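Local coordinates for N-terminal acetyltransferase B complex subunit MDM20 (Candida albicans, PDB 5K04), which probably serves as the non-catalytic auxiliary subunit of the NatB N-terminal acetyltransferase complex, pairing with the NAT3 subunit in acetylation of protein N termini, at residues A[300-305]-A[341-346]; A[310-315]-A[376-381]; A[335-340]-A[357-362]. One frame throughout, in Å; residues are numbered along the deposited sequence.

Interaction 1 (A[300-305]-A[341-346]); sequences NYYQKF and VNNRKF
Y302 and N343 meet across two helical segments, 300-305 and 341-346, whose axes come no nearer than 12.6 Å and whose N-to-C directions differ by 143°, roughly antiparallel. The backbones are therefore far apart, so the contact is made by side chains. Y302 spans most of the distance. Its CG lies anti to the backbone N (chi1 173°), which sends the ring out from its helix toward 341-346. At the far end Y302 OH donates a short hydrogen bond to N343 OD1, 2.6 Å long. The hydroxyl lies in the carbonyl plane of N343, on a lone pair. The ring of Y302 and the amide of N343 are nearly coplanar, 21° apart, although the two side chains run at about a right angle. N343 OD1 thus also sits at the ring edge, 3.4 Å from Y302 CE1. F346, one turn after N342, adds an apolar touch. Its CE2 reaches the edge of the tyrosine ring, 4.1 Å from Y302 CE1. This edge of Y302 thus carries both a polar and an aromatic neighbour. N342 also points toward 300-305, but its amide is used elsewhere: ND2 donates to the backbone carbonyls of N306 and K308. N342 thus ties the chain just after F305 to helix 337-346. F324 meets both Y302 and F346 edge-to-face. Helix 311-315 packs on Y301, N342 and K345, helix 277-289 lies against Y301 and F305, and helix 372-383 packs on V341, R344 and K345.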
loop_
_atom_site.group_PDB
_atom_site.type_symbol
_atom_site.label_atom_id
_atom_site.label_comp_id
_atom_site.label_asym_id
_atom_site.label_seq_id
_atom_site.Cartn_x
_atom_site.Cartn_y
_atom_site.Cartn_z
ATOM N N ASN A 300 13.041 -29.314 23.110
ATOM C CA ASN A 300 14.112 -29.552 22.143
ATOM C C ASN A 300 14.208 -28.406 21.138
ATOM O O ASN A 300 15.311 -28.017 20.739
ATOM C CB ASN A 300 13.898 -30.900 21.444
ATOM C CG ASN A 300 14.784 -31.085 20.190
ATOM O OD1 ASN A 300 15.955 -31.463 20.298
ATOM N ND2 ASN A 300 14.208 -30.842 18.991
ATOM N N TYR A 301 13.070 -27.846 20.721
ATOM C CA TYR A 301 13.125 -26.678 19.847
ATOM C C TYR A 301 13.778 -25.504 20.563
ATOM O O TYR A 301 14.630 -24.815 19.991
ATOM C CB TYR A 301 11.730 -26.283 19.351
ATOM C CG TYR A 301 11.790 -25.010 18.541
ATOM C CD1 TYR A 301 12.071 -25.041 17.176
ATOM C CD2 TYR A 301 11.619 -23.765 19.148
ATOM C CE1 TYR A 301 12.160 -23.860 16.439
ATOM C CE2 TYR A 301 11.708 -22.593 18.421
ATOM C CZ TYR A 301 11.979 -22.639 17.073
ATOM O OH TYR A 301 12.062 -21.461 16.366
ATOM N N TYR A 302 13.399 -25.279 21.825
ATOM C CA TYR A 302 13.920 -24.151 22.588
ATOM C C TYR A 302 15.428 -24.268 22.795
ATOM O O TYR A 302 16.149 -23.264 22.739
ATOM C CB TYR A 302 13.197 -24.055 23.938
ATOM C CG TYR A 302 13.789 -23.021 24.883
ATOM C CD1 TYR A 302 13.358 -21.707 24.859
ATOM C CD2 TYR A 302 14.789 -23.355 25.783
ATOM C CE1 TYR A 302 13.893 -20.750 25.708
ATOM C CE2 TYR A 302 15.340 -22.395 26.646
ATOM C CZ TYR A 302 14.887 -21.099 26.598
ATOM O OH TYR A 302 15.412 -20.147 27.430
ATOM N N GLN A 303 15.923 -25.482 23.052
ATOM C CA GLN A 303 17.352 -25.656 23.298
ATOM C C GLN A 303 18.164 -25.362 22.052
ATOM O O GLN A 303 19.297 -24.879 22.143
ATOM C CB GLN A 303 17.647 -27.080 23.784
ATOM C CG GLN A 303 17.083 -27.409 25.173
ATOM C CD GLN A 303 17.603 -26.485 26.273
ATOM O OE1 GLN A 303 18.738 -26.009 26.219
ATOM N NE2 GLN A 303 16.764 -26.228 27.276
ATOM N N LYS A 304 17.599 -25.650 20.885
ATOM C CA LYS A 304 18.287 -25.403 19.633
ATOM C C LYS A 304 18.146 -23.961 19.166
ATOM O O LYS A 304 19.043 -23.455 18.485
ATOM C CB LYS A 304 17.762 -26.359 18.562
ATOM C CG LYS A 304 18.068 -27.811 18.870
ATOM C CD LYS A 304 17.554 -28.742 17.788
ATOM C CE LYS A 304 18.199 -30.111 17.925
ATOM N NZ LYS A 304 19.694 -30.006 17.889
ATOM N N PHE A 305 17.052 -23.274 19.530
ATOM C CA PHE A 305 16.740 -21.988 18.912
ATOM C C PHE A 305 16.518 -20.828 19.890
ATOM O O PHE A 305 16.095 -19.752 19.457
ATOM C CB PHE A 305 15.537 -22.165 17.983
ATOM C CG PHE A 305 15.848 -23.041 16.796
ATOM C CD1 PHE A 305 16.467 -22.512 15.671
ATOM C CD2 PHE A 305 15.584 -24.409 16.825
ATOM C CE1 PHE A 305 16.797 -23.324 14.590
ATOM C CE2 PHE A 305 15.910 -25.222 15.755
ATOM C CZ PHE A 305 16.524 -24.675 14.635
ATOM N N VAL A 341 15.817 -12.202 25.730
ATOM C CA VAL A 341 14.696 -11.568 25.045
ATOM C C VAL A 341 13.539 -12.555 24.906
ATOM O O VAL A 341 12.383 -12.233 25.209
ATOM C CB VAL A 341 15.155 -11.021 23.678
ATOM C CG1 VAL A 341 13.973 -10.761 22.753
ATOM C CG2 VAL A 341 15.969 -9.758 23.865
ATOM N N ASN A 342 13.839 -13.776 24.459
ATOM C CA ASN A 342 12.792 -14.780 24.300
ATOM C C ASN A 342 12.160 -15.127 25.644
ATOM O O ASN A 342 10.931 -15.155 25.774
ATOM C CB ASN A 342 13.365 -16.024 23.613
ATOM C CG ASN A 342 13.523 -15.837 22.089
ATOM O OD1 ASN A 342 12.606 -15.382 21.415
ATOM N ND2 ASN A 342 14.698 -16.177 21.565
ATOM N N ASN A 343 12.996 -15.344 26.670
ATOM C CA ASN A 343 12.487 -15.692 27.998
ATOM C C ASN A 343 11.587 -14.598 28.558
ATOM O O ASN A 343 10.516 -14.890 29.104
ATOM C CB ASN A 343 13.644 -15.964 28.957
ATOM C CG ASN A 343 14.435 -17.194 28.574
ATOM O OD1 ASN A 343 14.060 -17.921 27.653
ATOM N ND2 ASN A 343 15.542 -17.431 29.270
ATOM N N ARG A 344 11.993 -13.331 28.421
ATOM C CA ARG A 344 11.155 -12.236 28.909
ATOM C C ARG A 344 9.839 -12.156 28.144
ATOM O O ARG A 344 8.811 -11.762 28.708
ATOM C CB ARG A 344 11.908 -10.916 28.805
ATOM C CG ARG A 344 13.108 -10.815 29.737
ATOM C CD ARG A 344 12.678 -10.526 31.161
ATOM N NE ARG A 344 13.813 -10.547 32.085
ATOM C CZ ARG A 344 14.292 -9.478 32.712
ATOM N NH1 ARG A 344 13.730 -8.289 32.526
ATOM N NH2 ARG A 344 15.332 -9.598 33.517
ATOM N N LYS A 345 9.854 -12.517 26.859
ATOM C CA LYS A 345 8.614 -12.588 26.093
ATOM C C LYS A 345 7.749 -13.752 26.558
ATOM O O LYS A 345 6.530 -13.608 26.696
ATOM C CB LYS A 345 8.930 -12.726 24.611
ATOM C CG LYS A 345 9.438 -11.453 23.969
ATOM C CD LYS A 345 10.141 -11.770 22.670
ATOM C CE LYS A 345 9.454 -11.154 21.505
ATOM N NZ LYS A 345 10.466 -10.860 20.464
ATOM N N PHE A 346 8.362 -14.915 26.801
ATOM C CA PHE A 346 7.585 -16.072 27.225
ATOM C C PHE A 346 6.832 -15.782 28.521
ATOM O O PHE A 346 5.653 -16.130 28.649
ATOM C CB PHE A 346 8.490 -17.291 27.379
ATOM C CG PHE A 346 8.909 -17.915 26.072
ATOM C CD1 PHE A 346 7.957 -18.457 25.208
ATOM C CD2 PHE A 346 10.251 -17.990 25.713
ATOM C CE1 PHE A 346 8.328 -19.035 23.996
ATOM C CE2 PHE A 346 10.642 -18.575 24.512
ATOM C CZ PHE A 346 9.674 -19.093 23.646
#

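Interaction 2 (A[310-315]-A[376-381]); sequences CCYADL and TLRTIV
R378 touches Y312 with the end of its side chain, and this pair alone makes the contact between 310-315 and 376-381. The nearest CA atoms, those of Y312 and R378, are 14.3 Å apart, so the reach comes from long side chains. The touch is a van der Waals one: R378 NH2 lies 4.0 Å from Y312 CE2. The guanidinium and the phenol ring stand almost perpendicular, 87° between planes. The approach is oblique to both groups. R378 is extended from CG to NE, which carries its charged end across to the tyrosine. The chi1 of Y312 is near 180° (172°), which swings the ring out toward 376-381.

Hydrogen bonds hold the pair from outside. R378 NH2 donates to the carbonyl of G558, so the nitrogen at the ring has its polar partner in a distant part of the chain. Y312 N donates to N342 OD1 on helix 337-346.

Aromatic and apolar packing completes the surroundings. Y312 meets F346 edge-to-face, and K345 lies against both Y312 and R378. Y84 of the NAT3 chain packs on C310, A313 and D314, so helix 311-315 also faces the partner subunit. L377 and V381 pack on helix 409-419, and I380 on helix 388-404. This packing of successive helices on one another is consistent with the all-helical, TPR-like scaffold expected of the MDM20/NAA25 family.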
loop_
_atom_site.group_PDB
_atom_site.type_symbol
_atom_site.label_atom_id
_atom_site.label_comp_id
_atom_site.label_asym_id
_atom_site.label_seq_id
_atom_site.Cartn_x
_atom_site.Cartn_y
_atom_site.Cartn_z
ATOM N N CYS A 310 13.728 -15.777 16.460
ATOM C CA CYS A 310 12.508 -16.446 16.020
ATOM C C CYS A 310 11.835 -17.264 17.120
ATOM O O CYS A 310 10.625 -17.501 17.018
ATOM C CB CYS A 310 12.797 -17.357 14.814
ATOM S SG CYS A 310 13.839 -18.780 15.067
ATOM N N CYS A 311 12.576 -17.674 18.171
ATOM C CA CYS A 311 12.105 -18.728 19.071
ATOM C C CYS A 311 10.691 -18.452 19.587
ATOM O O CYS A 311 9.800 -19.299 19.477
ATOM C CB CYS A 311 13.086 -18.903 20.246
ATOM S SG CYS A 311 12.796 -20.345 21.244
ATOM N N TYR A 312 10.478 -17.266 20.150
ATOM C CA TYR A 312 9.199 -16.948 20.782
ATOM C C TYR A 312 8.047 -17.037 19.794
ATOM O O TYR A 312 7.003 -17.625 20.099
ATOM C CB TYR A 312 9.232 -15.548 21.391
ATOM C CG TYR A 312 7.874 -15.114 21.882
ATOM C CD1 TYR A 312 7.366 -15.585 23.091
ATOM C CD2 TYR A 312 7.103 -14.236 21.148
ATOM C CE1 TYR A 312 6.120 -15.190 23.550
ATOM C CE2 TYR A 312 5.856 -13.837 21.594
ATOM C CZ TYR A 312 5.367 -14.320 22.797
ATOM O OH TYR A 312 4.122 -13.911 23.227
ATOM N N ALA A 313 8.202 -16.413 18.618
ATOM C CA ALA A 313 7.110 -16.399 17.645
ATOM C C ALA A 313 6.799 -17.808 17.144
ATOM O O ALA A 313 5.638 -18.138 16.876
ATOM C CB ALA A 313 7.446 -15.462 16.480
ATOM N N ASP A 314 7.816 -18.652 17.045
ATOM C CA ASP A 314 7.605 -20.026 16.618
ATOM C C ASP A 314 6.847 -20.843 17.677
ATOM O O ASP A 314 5.947 -21.624 17.342
ATOM C CB ASP A 314 8.961 -20.656 16.287
ATOM C CG ASP A 314 9.619 -20.061 15.013
ATOM O OD1 ASP A 314 8.994 -19.228 14.315
ATOM O OD2 ASP A 314 10.770 -20.452 14.707
ATOM N N LEU A 315 7.191 -20.688 18.959
ATOM C CA LEU A 315 6.580 -21.528 19.993
ATOM C C LEU A 315 5.245 -20.996 20.504
ATOM O O LEU A 315 4.322 -21.780 20.765
ATOM C CB LEU A 315 7.539 -21.704 21.173
ATOM C CG LEU A 315 8.715 -22.624 20.869
ATOM C CD1 LEU A 315 9.646 -22.715 22.069
ATOM C CD2 LEU A 315 8.241 -24.027 20.432
ATOM N N THR A 376 12.811 -3.139 25.311
ATOM C CA THR A 376 12.597 -1.755 25.728
ATOM C C THR A 376 11.342 -1.168 25.083
ATOM O O THR A 376 10.590 -0.431 25.740
ATOM C CB THR A 376 13.836 -0.901 25.413
ATOM O OG1 THR A 376 14.084 -0.849 24.001
ATOM C CG2 THR A 376 15.045 -1.481 26.098
ATOM N N LEU A 377 11.086 -1.497 23.810
ATOM C CA LEU A 377 9.874 -0.997 23.162
ATOM C C LEU A 377 8.624 -1.531 23.858
ATOM O O LEU A 377 7.697 -0.773 24.165
ATOM C CB LEU A 377 9.879 -1.358 21.676
ATOM C CG LEU A 377 8.672 -0.877 20.853
ATOM C CD1 LEU A 377 8.564 0.645 20.855
ATOM C CD2 LEU A 377 8.749 -1.404 19.442
ATOM N N ARG A 378 8.608 -2.829 24.167
ATOM C CA ARG A 378 7.523 -3.393 24.966
ATOM C C ARG A 378 7.369 -2.656 26.296
ATOM O O ARG A 378 6.254 -2.342 26.723
ATOM C CB ARG A 378 7.777 -4.890 25.200
ATOM C CG ARG A 378 7.402 -5.798 24.026
ATOM C CD ARG A 378 7.912 -7.217 24.229
ATOM N NE ARG A 378 7.464 -8.142 23.182
ATOM C CZ ARG A 378 6.585 -9.133 23.362
ATOM N NH1 ARG A 378 6.039 -9.347 24.555
ATOM N NH2 ARG A 378 6.248 -9.920 22.343
ATOM N N THR A 379 8.482 -2.377 26.975
ATOM C CA THR A 379 8.386 -1.606 28.207
ATOM C C THR A 379 7.821 -0.220 27.929
ATOM O O THR A 379 6.942 0.256 28.651
ATOM C CB THR A 379 9.755 -1.515 28.889
ATOM O OG1 THR A 379 10.217 -2.831 29.206
ATOM C CG2 THR A 379 9.645 -0.720 30.187
ATOM N N ILE A 380 8.283 0.428 26.858
ATOM C CA ILE A 380 7.809 1.778 26.579
ATOM C C ILE A 380 6.331 1.754 26.218
ATOM O O ILE A 380 5.541 2.560 26.726
ATOM C CB ILE A 380 8.670 2.429 25.481
ATOM C CG1 ILE A 380 10.022 2.844 26.065
ATOM C CG2 ILE A 380 7.973 3.630 24.895
ATOM C CD1 ILE A 380 11.035 3.323 25.022
ATOM N N VAL A 381 5.923 0.797 25.377
ATOM C CA VAL A 381 4.534 0.761 24.928
ATOM C C VAL A 381 3.598 0.499 26.104
ATOM O O VAL A 381 2.542 1.134 26.230
ATOM C CB VAL A 381 4.360 -0.283 23.811
ATOM C CG1 VAL A 381 2.907 -0.405 23.450
ATOM C CG2 VAL A 381 5.173 0.118 22.594
#

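Interaction 3 (A[335-340]-A[357-362]); sequences ENLITV and ERFSTK
L337 lies over one face of the F359 ring. Its CB is 3.9 Å from the ring centroid and 17° off the normal, a CH-pi contact. The branch ends continue the cover: L337 CD1 is 3.9 Å from F359 CD1, and L337 CD2 is 4.1 Å from F359 CG. The two side chains run alongside each other, pointing opposite ways. The chi1 of F359, -51°, sets its CG beside the backbone N, and the ring extends toward 335-340. At the rim of the same ring, near its plane, the backbone carbonyl E335 O stands 3.9 Å from F359 CZ. R358 adds a looser, oblique touch, with NH2 4.5 Å from V340 CG2. One face of its guanidinium also takes F359 CE1, 3.6 Å above the plane.

L337 is the first residue of helix 337-346, and N336 holds the N-cap position before it. N336 OD1 accepts from T339 N, 2.8 Å away, with a fairly straight N-H...O angle of 160°. This capping bond closes the first turn, on which L337 sits. V340 N is bonded to N336 O at 3.1 Å.

Farther out, T339 OG1 is hydrogen-bonded to N306 OD1, which joins this first turn to the chain just after helix 295-305. F359 lies just past helix 353-358, and its carbonyl accepts from N370 ND2. V372, at the start of helix 372-383, packs on both L337 and F359.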
loop_
_atom_site.group_PDB
_atom_site.type_symbol
_atom_site.label_atom_id
_atom_site.label_comp_id
_atom_site.label_asym_id
_atom_site.label_seq_id
_atom_site.Cartn_x
_atom_site.Cartn_y
_atom_site.Cartn_z
ATOM N N GLU A 335 23.358 -15.120 29.874
ATOM C CA GLU A 335 24.482 -14.492 29.188
ATOM C C GLU A 335 24.157 -14.099 27.756
ATOM O O GLU A 335 24.645 -13.071 27.282
ATOM C CB GLU A 335 25.707 -15.411 29.206
ATOM C CG GLU A 335 26.484 -15.373 30.527
ATOM C CD GLU A 335 27.937 -15.787 30.370
ATOM O OE1 GLU A 335 28.197 -16.883 29.823
ATOM O OE2 GLU A 335 28.820 -15.005 30.786
ATOM N N ASN A 336 23.344 -14.894 27.060
ATOM C CA ASN A 336 23.005 -14.621 25.671
ATOM C C ASN A 336 21.783 -13.713 25.615
ATOM O O ASN A 336 20.684 -14.100 26.036
ATOM C CB ASN A 336 22.761 -15.909 24.884
ATOM C CG ASN A 336 22.357 -15.638 23.456
ATOM O OD1 ASN A 336 21.183 -15.502 23.156
ATOM N ND2 ASN A 336 23.332 -15.533 22.572
ATOM N N LEU A 337 21.988 -12.518 25.060
ATOM C CA LEU A 337 20.967 -11.477 25.047
ATOM C C LEU A 337 19.649 -11.980 24.461
ATOM O O LEU A 337 18.579 -11.778 25.045
ATOM C CB LEU A 337 21.505 -10.273 24.264
ATOM C CG LEU A 337 20.503 -9.281 23.692
ATOM C CD1 LEU A 337 19.595 -8.710 24.777
ATOM C CD2 LEU A 337 21.265 -8.170 23.011
ATOM N N ILE A 338 19.711 -12.657 23.314
ATOM C CA ILE A 338 18.488 -13.111 22.647
ATOM C C ILE A 338 17.785 -14.221 23.442
ATOM O O ILE A 338 16.550 -14.280 23.482
ATOM C CB ILE A 338 18.816 -13.521 21.200
ATOM C CG1 ILE A 338 19.089 -12.245 20.375
ATOM C CG2 ILE A 338 17.677 -14.360 20.586
ATOM C CD1 ILE A 338 19.689 -12.477 19.010
ATOM N N THR A 339 18.545 -15.091 24.113
ATOM C CA THR A 339 17.939 -16.010 25.073
ATOM C C THR A 339 17.102 -15.247 26.092
ATOM O O THR A 339 15.968 -15.631 26.386
ATOM C CB THR A 339 19.026 -16.830 25.777
ATOM O OG1 THR A 339 19.805 -17.536 24.805
ATOM C CG2 THR A 339 18.422 -17.837 26.773
ATOM N N VAL A 340 17.636 -14.138 26.612
ATOM C CA VAL A 340 16.898 -13.350 27.595
ATOM C C VAL A 340 15.674 -12.696 26.959
ATOM O O VAL A 340 14.597 -12.639 27.564
ATOM C CB VAL A 340 17.834 -12.316 28.242
ATOM C CG1 VAL A 340 17.064 -11.425 29.228
ATOM C CG2 VAL A 340 18.976 -13.027 28.949
ATOM N N GLU A 357 20.275 -2.214 30.557
ATOM C CA GLU A 357 21.511 -1.734 31.173
ATOM C C GLU A 357 22.677 -2.693 30.963
ATOM O O GLU A 357 23.833 -2.261 31.000
ATOM C CB GLU A 357 21.301 -1.479 32.665
ATOM C CG GLU A 357 20.411 -0.269 32.984
ATOM C CD GLU A 357 21.030 1.078 32.610
ATOM O OE1 GLU A 357 22.235 1.123 32.285
ATOM O OE2 GLU A 357 20.303 2.096 32.650
ATOM N N ARG A 358 22.403 -3.976 30.726
ATOM C CA ARG A 358 23.456 -4.953 30.471
ATOM C C ARG A 358 23.851 -5.036 29.005
ATOM O O ARG A 358 24.914 -5.577 28.696
ATOM C CB ARG A 358 23.024 -6.341 30.954
ATOM C CG ARG A 358 23.129 -6.541 32.465
ATOM C CD ARG A 358 22.210 -7.664 32.920
ATOM N NE ARG A 358 22.525 -8.928 32.258
ATOM C CZ ARG A 358 21.671 -9.945 32.123
ATOM N NH1 ARG A 358 20.430 -9.854 32.601
ATOM N NH2 ARG A 358 22.056 -11.056 31.502
ATOM N N PHE A 359 23.026 -4.517 28.099
ATOM C CA PHE A 359 23.298 -4.585 26.665
ATOM C C PHE A 359 22.903 -3.281 25.966
ATOM O O PHE A 359 22.306 -3.297 24.882
ATOM C CB PHE A 359 22.559 -5.762 26.017
ATOM C CG PHE A 359 22.751 -7.088 26.710
ATOM C CD1 PHE A 359 21.897 -7.486 27.723
ATOM C CD2 PHE A 359 23.746 -7.960 26.307
ATOM C CE1 PHE A 359 22.057 -8.715 28.356
ATOM C CE2 PHE A 359 23.916 -9.199 26.936
ATOM C CZ PHE A 359 23.073 -9.570 27.964
ATOM N N SER A 360 23.228 -2.129 26.571
ATOM C CA SER A 360 22.858 -0.840 25.977
ATOM C C SER A 360 23.699 -0.506 24.757
ATOM O O SER A 360 23.278 0.302 23.921
ATOM C CB SER A 360 23.013 0.288 26.995
ATOM O OG SER A 360 24.376 0.480 27.352
ATOM N N THR A 361 24.886 -1.092 24.659
ATOM C CA THR A 361 25.820 -0.775 23.596
ATOM C C THR A 361 25.478 -1.571 22.350
ATOM O O THR A 361 25.325 -2.795 22.402
ATOM C CB THR A 361 27.250 -1.081 24.029
ATOM O OG1 THR A 361 27.647 -0.168 25.058
ATOM C CG2 THR A 361 28.192 -0.967 22.847
ATOM N N LYS A 362 25.354 -0.866 21.234
ATOM C CA LYS A 362 25.154 -1.521 19.956
ATOM C C LYS A 362 26.412 -2.281 19.558
ATOM O O LYS A 362 27.526 -1.748 19.615
ATOM C CB LYS A 362 24.801 -0.492 18.895
ATOM C CG LYS A 362 24.812 -1.056 17.511
ATOM C CD LYS A 362 23.424 -1.125 16.940
ATOM C CE LYS A 362 23.528 -1.225 15.440
ATOM N NZ LYS A 362 23.881 -2.616 15.029
#

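Overall arrangement
All three contacts fall on one flank of the chain, in the part that belongs to the NatB non-catalytic subunit family. Interactions 1 and 3 share helix 337-346: interaction 3 uses its first turn, interaction 1 the rest. Their centres are 15 Å apart, and Y302 OH packs on T339 CG2 at 3.8 Å. Interactions 1 and 2 are closer, 11 Å between centres, with N342 ND2 against C311 CB at 3.4 Å. Interaction 3 is nested in the loop closed by interaction 2, and the two do not touch, their nearest atoms being about 6 Å apart. Bound coenzyme A is near but not in contact: about 10 Å from the F305 side chain and about 12 Å from that of L337.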